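Glycosyltransferase (Streptomyces halstedii, PDB 3WAD) belongs to the GT-B glycosyltransferases of the erythromycin biosynthesis protein CIII-like family, built from two parallel-sheet halves that face each other. Local coordinates at residues His226-Gly231 / Arg326-Arg331; Ala282-Glu287 / Val299-Phe304. One frame throughout, in Å; residues are numbered along the deposited sequence.

Contact 1. Residues His226-Gly231 / Arg326-Arg331; sequences HLPFNG and RTNAIR
N230 and N328 meet amide to amide, each donating to the other. ND2 of N328 reaches OD1 of N230 at 2.9 Å, in the carbonyl plane and on a lone pair of that oxygen. The return bond, from ND2 of N230 to OD1 of N328, is longer at 3.2 Å, its donor tilted 24° out of the carbonyl plane. The two amide planes lie 34° apart, making a twisted amide pair rather than a flat one. Asparagine suits both places because one amide end carries both a donor and an acceptor; ND2 of N328 also bonds to O of G324, a second grip that limits how its amide can turn.

A water joins the same corner, donating to O of P228 and to OD1 of N328 (2.9 Å) and weakly accepting from NH1 of R331. R331, its chain extended from CG to NE, lies along the loop, with NH1 3.7 Å from CG of L227; its NH2 forms a salt bridge to E30 of the second subunit.

Outward lies the packing. P228, with no backbone N-H to satisfy, turns its ring to the helix: CB rests 3.3 Å from ND2 of N328, and CG lies 3.8 Å from CG2 of T327. With chi1 at -56°, T327 turns its methyl to the loop, CG2 3.5 Å from O of H226, while OG1 bonds back to O of G323 and lies near the plane of the H226 ring, at its edge. This buried contact joins the loop between strands 221-222 and 233-234 to helix 323-332, an interface between the two halves of a GT-B fold.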
ATOM      1  N   HIS B 226      14.079   5.386  -6.316  1.00 23.42           N
ATOM      2  CA  HIS B 226      13.054   5.927  -5.444  1.00 23.40           C
ATOM      3  C   HIS B 226      11.719   6.041  -6.111  1.00 21.09           C
ATOM      4  O   HIS B 226      11.568   6.685  -7.126  1.00 21.04           O
ATOM      5  CB  HIS B 226      13.515   7.291  -4.878  1.00 22.20           C
ATOM      6  CG  HIS B 226      12.585   7.872  -3.864  1.00 25.20           C
ATOM      7  ND1 HIS B 226      12.026   7.123  -2.843  1.00 24.43           N
ATOM      8  CD2 HIS B 226      12.089   9.135  -3.739  1.00 24.30           C
ATOM      9  CE1 HIS B 226      11.276   7.919  -2.093  1.00 28.95           C
ATOM     10  NE2 HIS B 226      11.288   9.135  -2.623  1.00 26.49           N
ATOM     11  N   LEU B 227      10.737   5.394  -5.519  1.00 22.31           N
ATOM     12  CA  LEU B 227       9.370   5.503  -6.046  1.00 24.49           C
ATOM     13  C   LEU B 227       8.610   6.698  -5.280  1.00 24.54           C
ATOM     14  O   LEU B 227       8.544   6.708  -4.037  1.00 24.63           O
ATOM     15  CB  LEU B 227       8.630   4.147  -6.033  1.00 25.33           C
ATOM     16  CG  LEU B 227       7.417   3.974  -6.964  1.00 26.42           C
ATOM     17  CD1 LEU B 227       6.956   2.554  -6.840  1.00 28.95           C
ATOM     18  CD2 LEU B 227       6.264   4.865  -6.374  1.00 34.33           C
ATOM     19  N   PRO B 228       8.183   7.753  -6.040  1.00 25.16           N
ATOM     20  CA  PRO B 228       7.469   8.932  -5.491  1.00 25.99           C
ATOM     21  C   PRO B 228       6.046   8.579  -5.238  1.00 25.66           C
ATOM     22  O   PRO B 228       5.301   8.357  -6.171  1.00 29.24           O
ATOM     23  CB  PRO B 228       7.568   9.982  -6.602  1.00 24.86           C
ATOM     24  CG  PRO B 228       7.991   9.340  -7.810  1.00 27.98           C
ATOM     25  CD  PRO B 228       8.402   7.860  -7.487  1.00 24.29           C
ATOM     26  N   PHE B 229       5.684   8.378  -3.976  1.00 26.62           N
ATOM     27  CA  PHE B 229       4.289   8.040  -3.657  1.00 25.51           C
ATOM     28  C   PHE B 229       3.538   9.372  -3.617  1.00 26.28           C
ATOM     29  O   PHE B 229       3.853  10.246  -2.765  1.00 25.38           O
ATOM     30  CB  PHE B 229       4.162   7.333  -2.287  1.00 24.43           C
ATOM     31  CG  PHE B 229       2.714   7.040  -1.875  1.00 23.47           C
ATOM     32  CD1 PHE B 229       1.902   6.300  -2.698  1.00 20.44           C
ATOM     33  CD2 PHE B 229       2.213   7.488  -0.651  1.00 21.59           C
ATOM     34  CE1 PHE B 229       0.585   6.010  -2.347  1.00 18.12           C
ATOM     35  CE2 PHE B 229       0.893   7.222  -0.280  1.00 20.72           C
ATOM     36  CZ  PHE B 229       0.059   6.468  -1.154  1.00 19.89           C
ATOM     37  N   ASN B 230       2.542   9.494  -4.475  1.00 27.13           N
ATOM     38  CA  ASN B 230       1.738  10.707  -4.557  1.00 29.95           C
ATOM     39  C   ASN B 230       0.485  10.801  -3.659  1.00 31.34           C
ATOM     40  O   ASN B 230      -0.169  11.870  -3.592  1.00 31.18           O
ATOM     41  CB  ASN B 230       1.468  11.033  -6.036  1.00 29.59           C
ATOM     42  CG  ASN B 230       2.773  11.145  -6.829  1.00 27.17           C
ATOM     43  OD1 ASN B 230       3.815  11.655  -6.314  1.00 23.85           O
ATOM     44  ND2 ASN B 230       2.761  10.604  -8.029  1.00 21.84           N
ATOM     45  N   GLY B 231       0.170   9.715  -2.936  1.00 31.54           N
ATOM     46  CA  GLY B 231      -0.954   9.738  -1.968  1.00 30.63           C
ATOM     47  C   GLY B 231      -2.171   9.182  -2.672  1.00 31.70           C
ATOM     48  O   GLY B 231      -2.100   8.859  -3.828  1.00 31.68           O
ATOM     49  N   ARG B 326      10.134  16.459  -7.997  1.00 21.73           N
ATOM     50  CA  ARG B 326      11.268  16.234  -8.876  1.00 23.02           C
ATOM     51  C   ARG B 326      11.537  14.739  -9.135  1.00 23.80           C
ATOM     52  O   ARG B 326      12.014  14.373 -10.201  1.00 24.25           O
ATOM     53  CB  ARG B 326      12.523  16.946  -8.379  1.00 22.14           C
ATOM     54  CG  ARG B 326      13.174  16.295  -7.206  1.00 19.70           C
ATOM     55  CD  ARG B 326      14.183  17.228  -6.575  1.00 22.34           C
ATOM     56  NE  ARG B 326      14.845  16.483  -5.492  1.00 23.45           N
ATOM     57  CZ  ARG B 326      15.232  17.015  -4.344  1.00 22.92           C
ATOM     58  NH1 ARG B 326      15.042  18.324  -4.105  1.00 21.88           N
ATOM     59  NH2 ARG B 326      15.822  16.246  -3.417  1.00 20.51           N
ATOM     60  N   THR B 327      11.212  13.869  -8.183  1.00 24.27           N
ATOM     61  CA  THR B 327      11.377  12.447  -8.439  1.00 22.47           C
ATOM     62  C   THR B 327      10.380  12.010  -9.473  1.00 22.58           C
ATOM     63  O   THR B 327      10.703  11.156 -10.284  1.00 21.31           O
ATOM     64  CB  THR B 327      11.286  11.572  -7.163  1.00 22.44           C
ATOM     65  OG1 THR B 327      12.233  12.034  -6.224  1.00 22.51           O
ATOM     66  CG2 THR B 327      11.649  10.158  -7.432  1.00 18.54           C
ATOM     67  N   ASN B 328       9.171  12.593  -9.494  1.00 22.16           N
ATOM     68  CA  ASN B 328       8.224  12.312 -10.562  1.00 22.11           C
ATOM     69  C   ASN B 328       8.740  12.816 -11.946  1.00 23.82           C
ATOM     70  O   ASN B 328       8.620  12.097 -12.981  1.00 23.07           O
ATOM     71  CB  ASN B 328       6.863  12.968 -10.247  1.00 21.76           C
ATOM     72  CG  ASN B 328       5.995  12.131  -9.370  1.00 21.35           C
ATOM     73  OD1 ASN B 328       5.358  11.212  -9.827  1.00 22.87           O
ATOM     74  ND2 ASN B 328       5.954  12.458  -8.088  1.00 18.75           N
ATOM     75  N   ALA B 329       9.395  13.984 -11.969  1.00 23.66           N
ATOM     76  CA  ALA B 329       9.907  14.485 -13.271  1.00 25.41           C
ATOM     77  C   ALA B 329      11.077  13.581 -13.718  1.00 26.34           C
ATOM     78  O   ALA B 329      11.269  13.369 -14.934  1.00 25.64           O
ATOM     79  CB  ALA B 329      10.415  15.910 -13.169  1.00 23.76           C
ATOM     80  N   ILE B 330      11.855  13.102 -12.742  1.00 26.42           N
ATOM     81  CA  ILE B 330      12.936  12.126 -13.061  1.00 26.85           C
ATOM     82  C   ILE B 330      12.348  10.861 -13.672  1.00 27.86           C
ATOM     83  O   ILE B 330      12.782  10.422 -14.762  1.00 28.53           O
ATOM     84  CB  ILE B 330      13.764  11.755 -11.847  1.00 26.59           C
ATOM     85  CG1 ILE B 330      14.588  12.953 -11.406  1.00 23.06           C
ATOM     86  CG2 ILE B 330      14.752  10.547 -12.164  1.00 28.63           C
ATOM     87  CD1 ILE B 330      15.528  12.589 -10.384  1.00 22.68           C
ATOM     88  N   ARG B 331      11.358  10.275 -12.989  1.00 25.89           N
ATOM     89  CA  ARG B 331      10.814   8.998 -13.388  1.00 27.18           C
ATOM     90  C   ARG B 331      10.090   9.058 -14.753  1.00 27.41           C
ATOM     91  O   ARG B 331      10.155   8.117 -15.548  1.00 25.88           O
ATOM     92  CB  ARG B 331       9.873   8.453 -12.292  1.00 27.45           C
ATOM     93  CG  ARG B 331       9.073   7.250 -12.674  1.00 27.00           C
ATOM     94  CD  ARG B 331       8.176   6.828 -11.542  1.00 29.29           C
ATOM     95  NE  ARG B 331       7.627   5.501 -11.785  1.00 34.91           N
ATOM     96  CZ  ARG B 331       6.677   4.923 -11.042  1.00 37.65           C
ATOM     97  NH1 ARG B 331       6.121   5.584 -10.000  1.00 34.09           N
ATOM     98  NH2 ARG B 331       6.244   3.699 -11.374  1.00 35.06           N
TER
HETATM   99  O   HOH W   1       5.213   8.327  -9.318  1.00 33.34           O

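Contact 2. Residues Ala282-Glu287 / Val299-Phe304; sequences ATFSAE and VRAVDF
Backbone hydrogen bonds carry the pairing of A282 and T283 with the strand 299-302. N of A282 donates to O of R300 at 2.8 Å, almost straight at 177°, and O of A282 in turn accepts from N of V302 at 2.9 Å, a more bent bond of 135°. A282 thus straddles A301 with both its polar backbone atoms, as parallel strands require. A third bond, N of F284 to O of V302, is longer at 3.2 Å and continues the pattern just beyond the strand end.

Two CA-H...O contacts fill in between: CA of A301 approaches O of A282, and CA of T283 approaches O of V302 at 3.1 Å. Each of these carbonyl oxygens therefore receives an N-H and a C-H from the facing segment.

Apolar side chains sort onto the two faces of the sheet. On the face of A282 and A301, alanine methyls are met by larger neighbours: CB of A282 lies 4.3 Å from CG1 of V299, and a chi1 of -73° sets CG of F284 beside its backbone N, bringing CD2 within 4.1 Å of CB of A301, the methyl at the ring edge near its plane. F284 also packs on V270 of helix 266-274. On the other face the methyl CG2 of T283 lies 4.1 Å from CG1 of V302; beta-branched residues such as these suit extended strands.

Outside the two segments, the exposed R300 makes a cation-pi interaction with W238.

Strand 279-283, helix 286-292 and strand 299-302 form a beta-alpha-beta crossover at the edge of the Rossmann-like C-terminal half of the GT-B fold.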
ATOM      1  N   ALA B 282      -2.896  23.548 -13.836  1.00 33.83           N
ATOM      2  CA  ALA B 282      -2.342  24.328 -12.707  1.00 34.39           C
ATOM      3  C   ALA B 282      -3.043  23.958 -11.417  1.00 35.60           C
ATOM      4  O   ALA B 282      -4.248  23.842 -11.375  1.00 35.08           O
ATOM      5  CB  ALA B 282      -2.497  25.798 -12.956  1.00 33.86           C
ATOM      6  N   THR B 283      -2.281  23.744 -10.358  1.00 37.93           N
ATOM      7  CA  THR B 283      -2.854  23.499  -9.062  1.00 39.62           C
ATOM      8  C   THR B 283      -2.963  24.831  -8.282  1.00 41.79           C
ATOM      9  O   THR B 283      -1.982  25.558  -8.095  1.00 41.15           O
ATOM     10  CB  THR B 283      -2.125  22.352  -8.284  1.00 39.93           C
ATOM     11  OG1 THR B 283      -0.778  22.732  -7.999  1.00 42.06           O
ATOM     12  CG2 THR B 283      -2.079  21.071  -9.124  1.00 37.32           C
ATOM     13  N   PHE B 284      -4.189  25.146  -7.863  1.00 43.88           N
ATOM     14  CA  PHE B 284      -4.498  26.366  -7.136  1.00 46.12           C
ATOM     15  C   PHE B 284      -5.537  26.151  -6.010  1.00 48.43           C
ATOM     16  O   PHE B 284      -6.474  25.399  -6.184  1.00 48.68           O
ATOM     17  CB  PHE B 284      -5.081  27.408  -8.117  1.00 45.86           C
ATOM     18  CG  PHE B 284      -4.078  28.011  -9.045  1.00 44.24           C
ATOM     19  CD1 PHE B 284      -2.889  28.514  -8.568  1.00 43.70           C
ATOM     20  CD2 PHE B 284      -4.340  28.090 -10.405  1.00 44.78           C
ATOM     21  CE1 PHE B 284      -1.948  29.116  -9.457  1.00 44.89           C
ATOM     22  CE2 PHE B 284      -3.390  28.675 -11.311  1.00 43.46           C
ATOM     23  CZ  PHE B 284      -2.203  29.175 -10.819  1.00 40.12           C
ATOM     24  N   SER B 285      -5.379  26.845  -4.884  1.00 51.61           N
ATOM     25  CA  SER B 285      -6.453  27.018  -3.877  1.00 55.36           C
ATOM     26  C   SER B 285      -7.801  27.442  -4.478  1.00 57.53           C
ATOM     27  O   SER B 285      -7.899  27.789  -5.658  1.00 58.36           O
ATOM     28  CB  SER B 285      -6.087  28.158  -2.917  1.00 55.19           C
ATOM     29  OG  SER B 285      -4.710  28.167  -2.607  1.00 56.84           O
ATOM     30  N   ALA B 286      -8.833  27.442  -3.633  1.00 60.47           N
ATOM     31  CA  ALA B 286     -10.065  28.211  -3.887  1.00 62.37           C
ATOM     32  C   ALA B 286      -9.759  29.716  -3.711  1.00 63.57           C
ATOM     33  O   ALA B 286     -10.274  30.570  -4.448  1.00 64.06           O
ATOM     34  CB  ALA B 286     -11.173  27.765  -2.930  1.00 61.95           C
ATOM     35  N   GLU B 287      -8.923  30.008  -2.715  1.00 65.21           N
ATOM     36  CA  GLU B 287      -8.407  31.352  -2.424  1.00 67.25           C
ATOM     37  C   GLU B 287      -7.706  31.992  -3.628  1.00 67.48           C
ATOM     38  O   GLU B 287      -7.957  33.179  -3.949  1.00 67.78           O
ATOM     39  CB  GLU B 287      -7.400  31.310  -1.246  1.00 67.95           C
ATOM     40  CG  GLU B 287      -7.959  30.852   0.114  1.00 71.48           C
ATOM     41  CD  GLU B 287      -8.323  29.351   0.154  1.00 76.98           C
ATOM     42  OE1 GLU B 287      -9.536  29.018   0.246  1.00 78.72           O
ATOM     43  OE2 GLU B 287      -7.396  28.497   0.090  1.00 79.97           O
ATOM     44  N   VAL B 299      -5.758  27.192 -19.721  1.00 39.29           N
ATOM     45  CA  VAL B 299      -5.448  26.789 -18.330  1.00 39.38           C
ATOM     46  C   VAL B 299      -6.573  26.011 -17.659  1.00 40.31           C
ATOM     47  O   VAL B 299      -7.656  26.556 -17.519  1.00 41.43           O
ATOM     48  CB  VAL B 299      -5.189  28.034 -17.385  1.00 39.02           C
ATOM     49  CG1 VAL B 299      -4.964  27.635 -15.939  1.00 35.23           C
ATOM     50  CG2 VAL B 299      -4.007  28.875 -17.888  1.00 39.06           C
ATOM     51  N   ARG B 300      -6.308  24.801 -17.153  1.00 39.83           N
ATOM     52  CA  ARG B 300      -7.241  24.129 -16.220  1.00 38.91           C
ATOM     53  C   ARG B 300      -6.778  24.224 -14.789  1.00 38.20           C
ATOM     54  O   ARG B 300      -5.669  23.776 -14.442  1.00 38.43           O
ATOM     55  CB  ARG B 300      -7.422  22.649 -16.586  1.00 39.30           C
ATOM     56  CG  ARG B 300      -8.273  21.872 -15.558  1.00 39.86           C
ATOM     57  CD  ARG B 300      -8.312  20.381 -15.904  1.00 44.27           C
ATOM     58  NE  ARG B 300      -8.535  20.140 -17.335  1.00 40.56           N
ATOM     59  CZ  ARG B 300      -9.750  19.922 -17.882  1.00 44.33           C
ATOM     60  NH1 ARG B 300     -10.856  19.887 -17.133  1.00 40.19           N
ATOM     61  NH2 ARG B 300      -9.870  19.731 -19.188  1.00 40.07           N
ATOM     62  N   ALA B 301      -7.596  24.779 -13.935  1.00 38.12           N
ATOM     63  CA  ALA B 301      -7.204  24.910 -12.523  1.00 39.93           C
ATOM     64  C   ALA B 301      -7.816  23.740 -11.746  1.00 41.46           C
ATOM     65  O   ALA B 301      -8.943  23.364 -11.987  1.00 42.99           O
ATOM     66  CB  ALA B 301      -7.641  26.211 -11.946  1.00 39.93           C
ATOM     67  N   VAL B 302      -7.060  23.145 -10.834  1.00 41.92           N
ATOM     68  CA  VAL B 302      -7.435  21.861 -10.249  1.00 42.62           C
ATOM     69  C   VAL B 302      -6.860  21.956  -8.830  1.00 42.58           C
ATOM     70  O   VAL B 302      -5.788  22.507  -8.657  1.00 43.24           O
ATOM     71  CB  VAL B 302      -6.791  20.817 -11.142  1.00 43.07           C
ATOM     72  CG1 VAL B 302      -5.819  20.009 -10.394  1.00 43.64           C
ATOM     73  CG2 VAL B 302      -7.826  20.090 -11.964  1.00 41.09           C
ATOM     74  N   ASP B 303      -7.564  21.553  -7.786  1.00 42.36           N
ATOM     75  CA  ASP B 303      -6.953  21.736  -6.456  1.00 42.99           C
ATOM     76  C   ASP B 303      -5.834  20.705  -6.224  1.00 41.34           C
ATOM     77  O   ASP B 303      -4.942  20.951  -5.443  1.00 40.10           O
ATOM     78  CB  ASP B 303      -7.976  21.641  -5.335  1.00 43.93           C
ATOM     79  CG  ASP B 303      -8.621  20.273  -5.271  1.00 49.84           C
ATOM     80  OD1 ASP B 303      -9.054  19.763  -6.341  1.00 57.23           O
ATOM     81  OD2 ASP B 303      -8.729  19.698  -4.159  1.00 55.80           O
ATOM     82  N   PHE B 304      -5.899  19.567  -6.914  1.00 40.74           N
ATOM     83  CA  PHE B 304      -4.861  18.520  -6.804  1.00 41.34           C
ATOM     84  C   PHE B 304      -4.879  17.672  -8.043  1.00 40.59           C
ATOM     85  O   PHE B 304      -5.949  17.442  -8.596  1.00 41.16           O
ATOM     86  CB  PHE B 304      -5.011  17.616  -5.554  1.00 41.60           C
ATOM     87  CG  PHE B 304      -4.090  16.367  -5.576  1.00 46.32           C
ATOM     88  CD1 PHE B 304      -2.741  16.449  -5.157  1.00 46.02           C
ATOM     89  CD2 PHE B 304      -4.582  15.107  -6.035  1.00 49.01           C
ATOM     90  CE1 PHE B 304      -1.906  15.276  -5.183  1.00 49.06           C
ATOM     91  CE2 PHE B 304      -3.751  13.932  -6.076  1.00 49.07           C
ATOM     92  CZ  PHE B 304      -2.413  14.028  -5.646  1.00 49.40           C
TER

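In the fold
The centres of the two contacts lie 20 Å apart, and both segments of contact 2 fall in the sequence between those of contact 1. Contact 2 joins neighbouring strands at one edge of the six-stranded parallel sheet, 23 Å from the centre of the chain; contact 1, only 10 Å from it, reaches across from the loop at 226-231 to helix 323-332, which follows strand 314-319 of that same sheet. One is therefore local, within the C-terminal half, and the other links the N-terminal and C-terminal halves. They touch directly where O of N230 packs 3.7 Å from CZ of F304, so the chain just after the edge strand borders the loop at the interface.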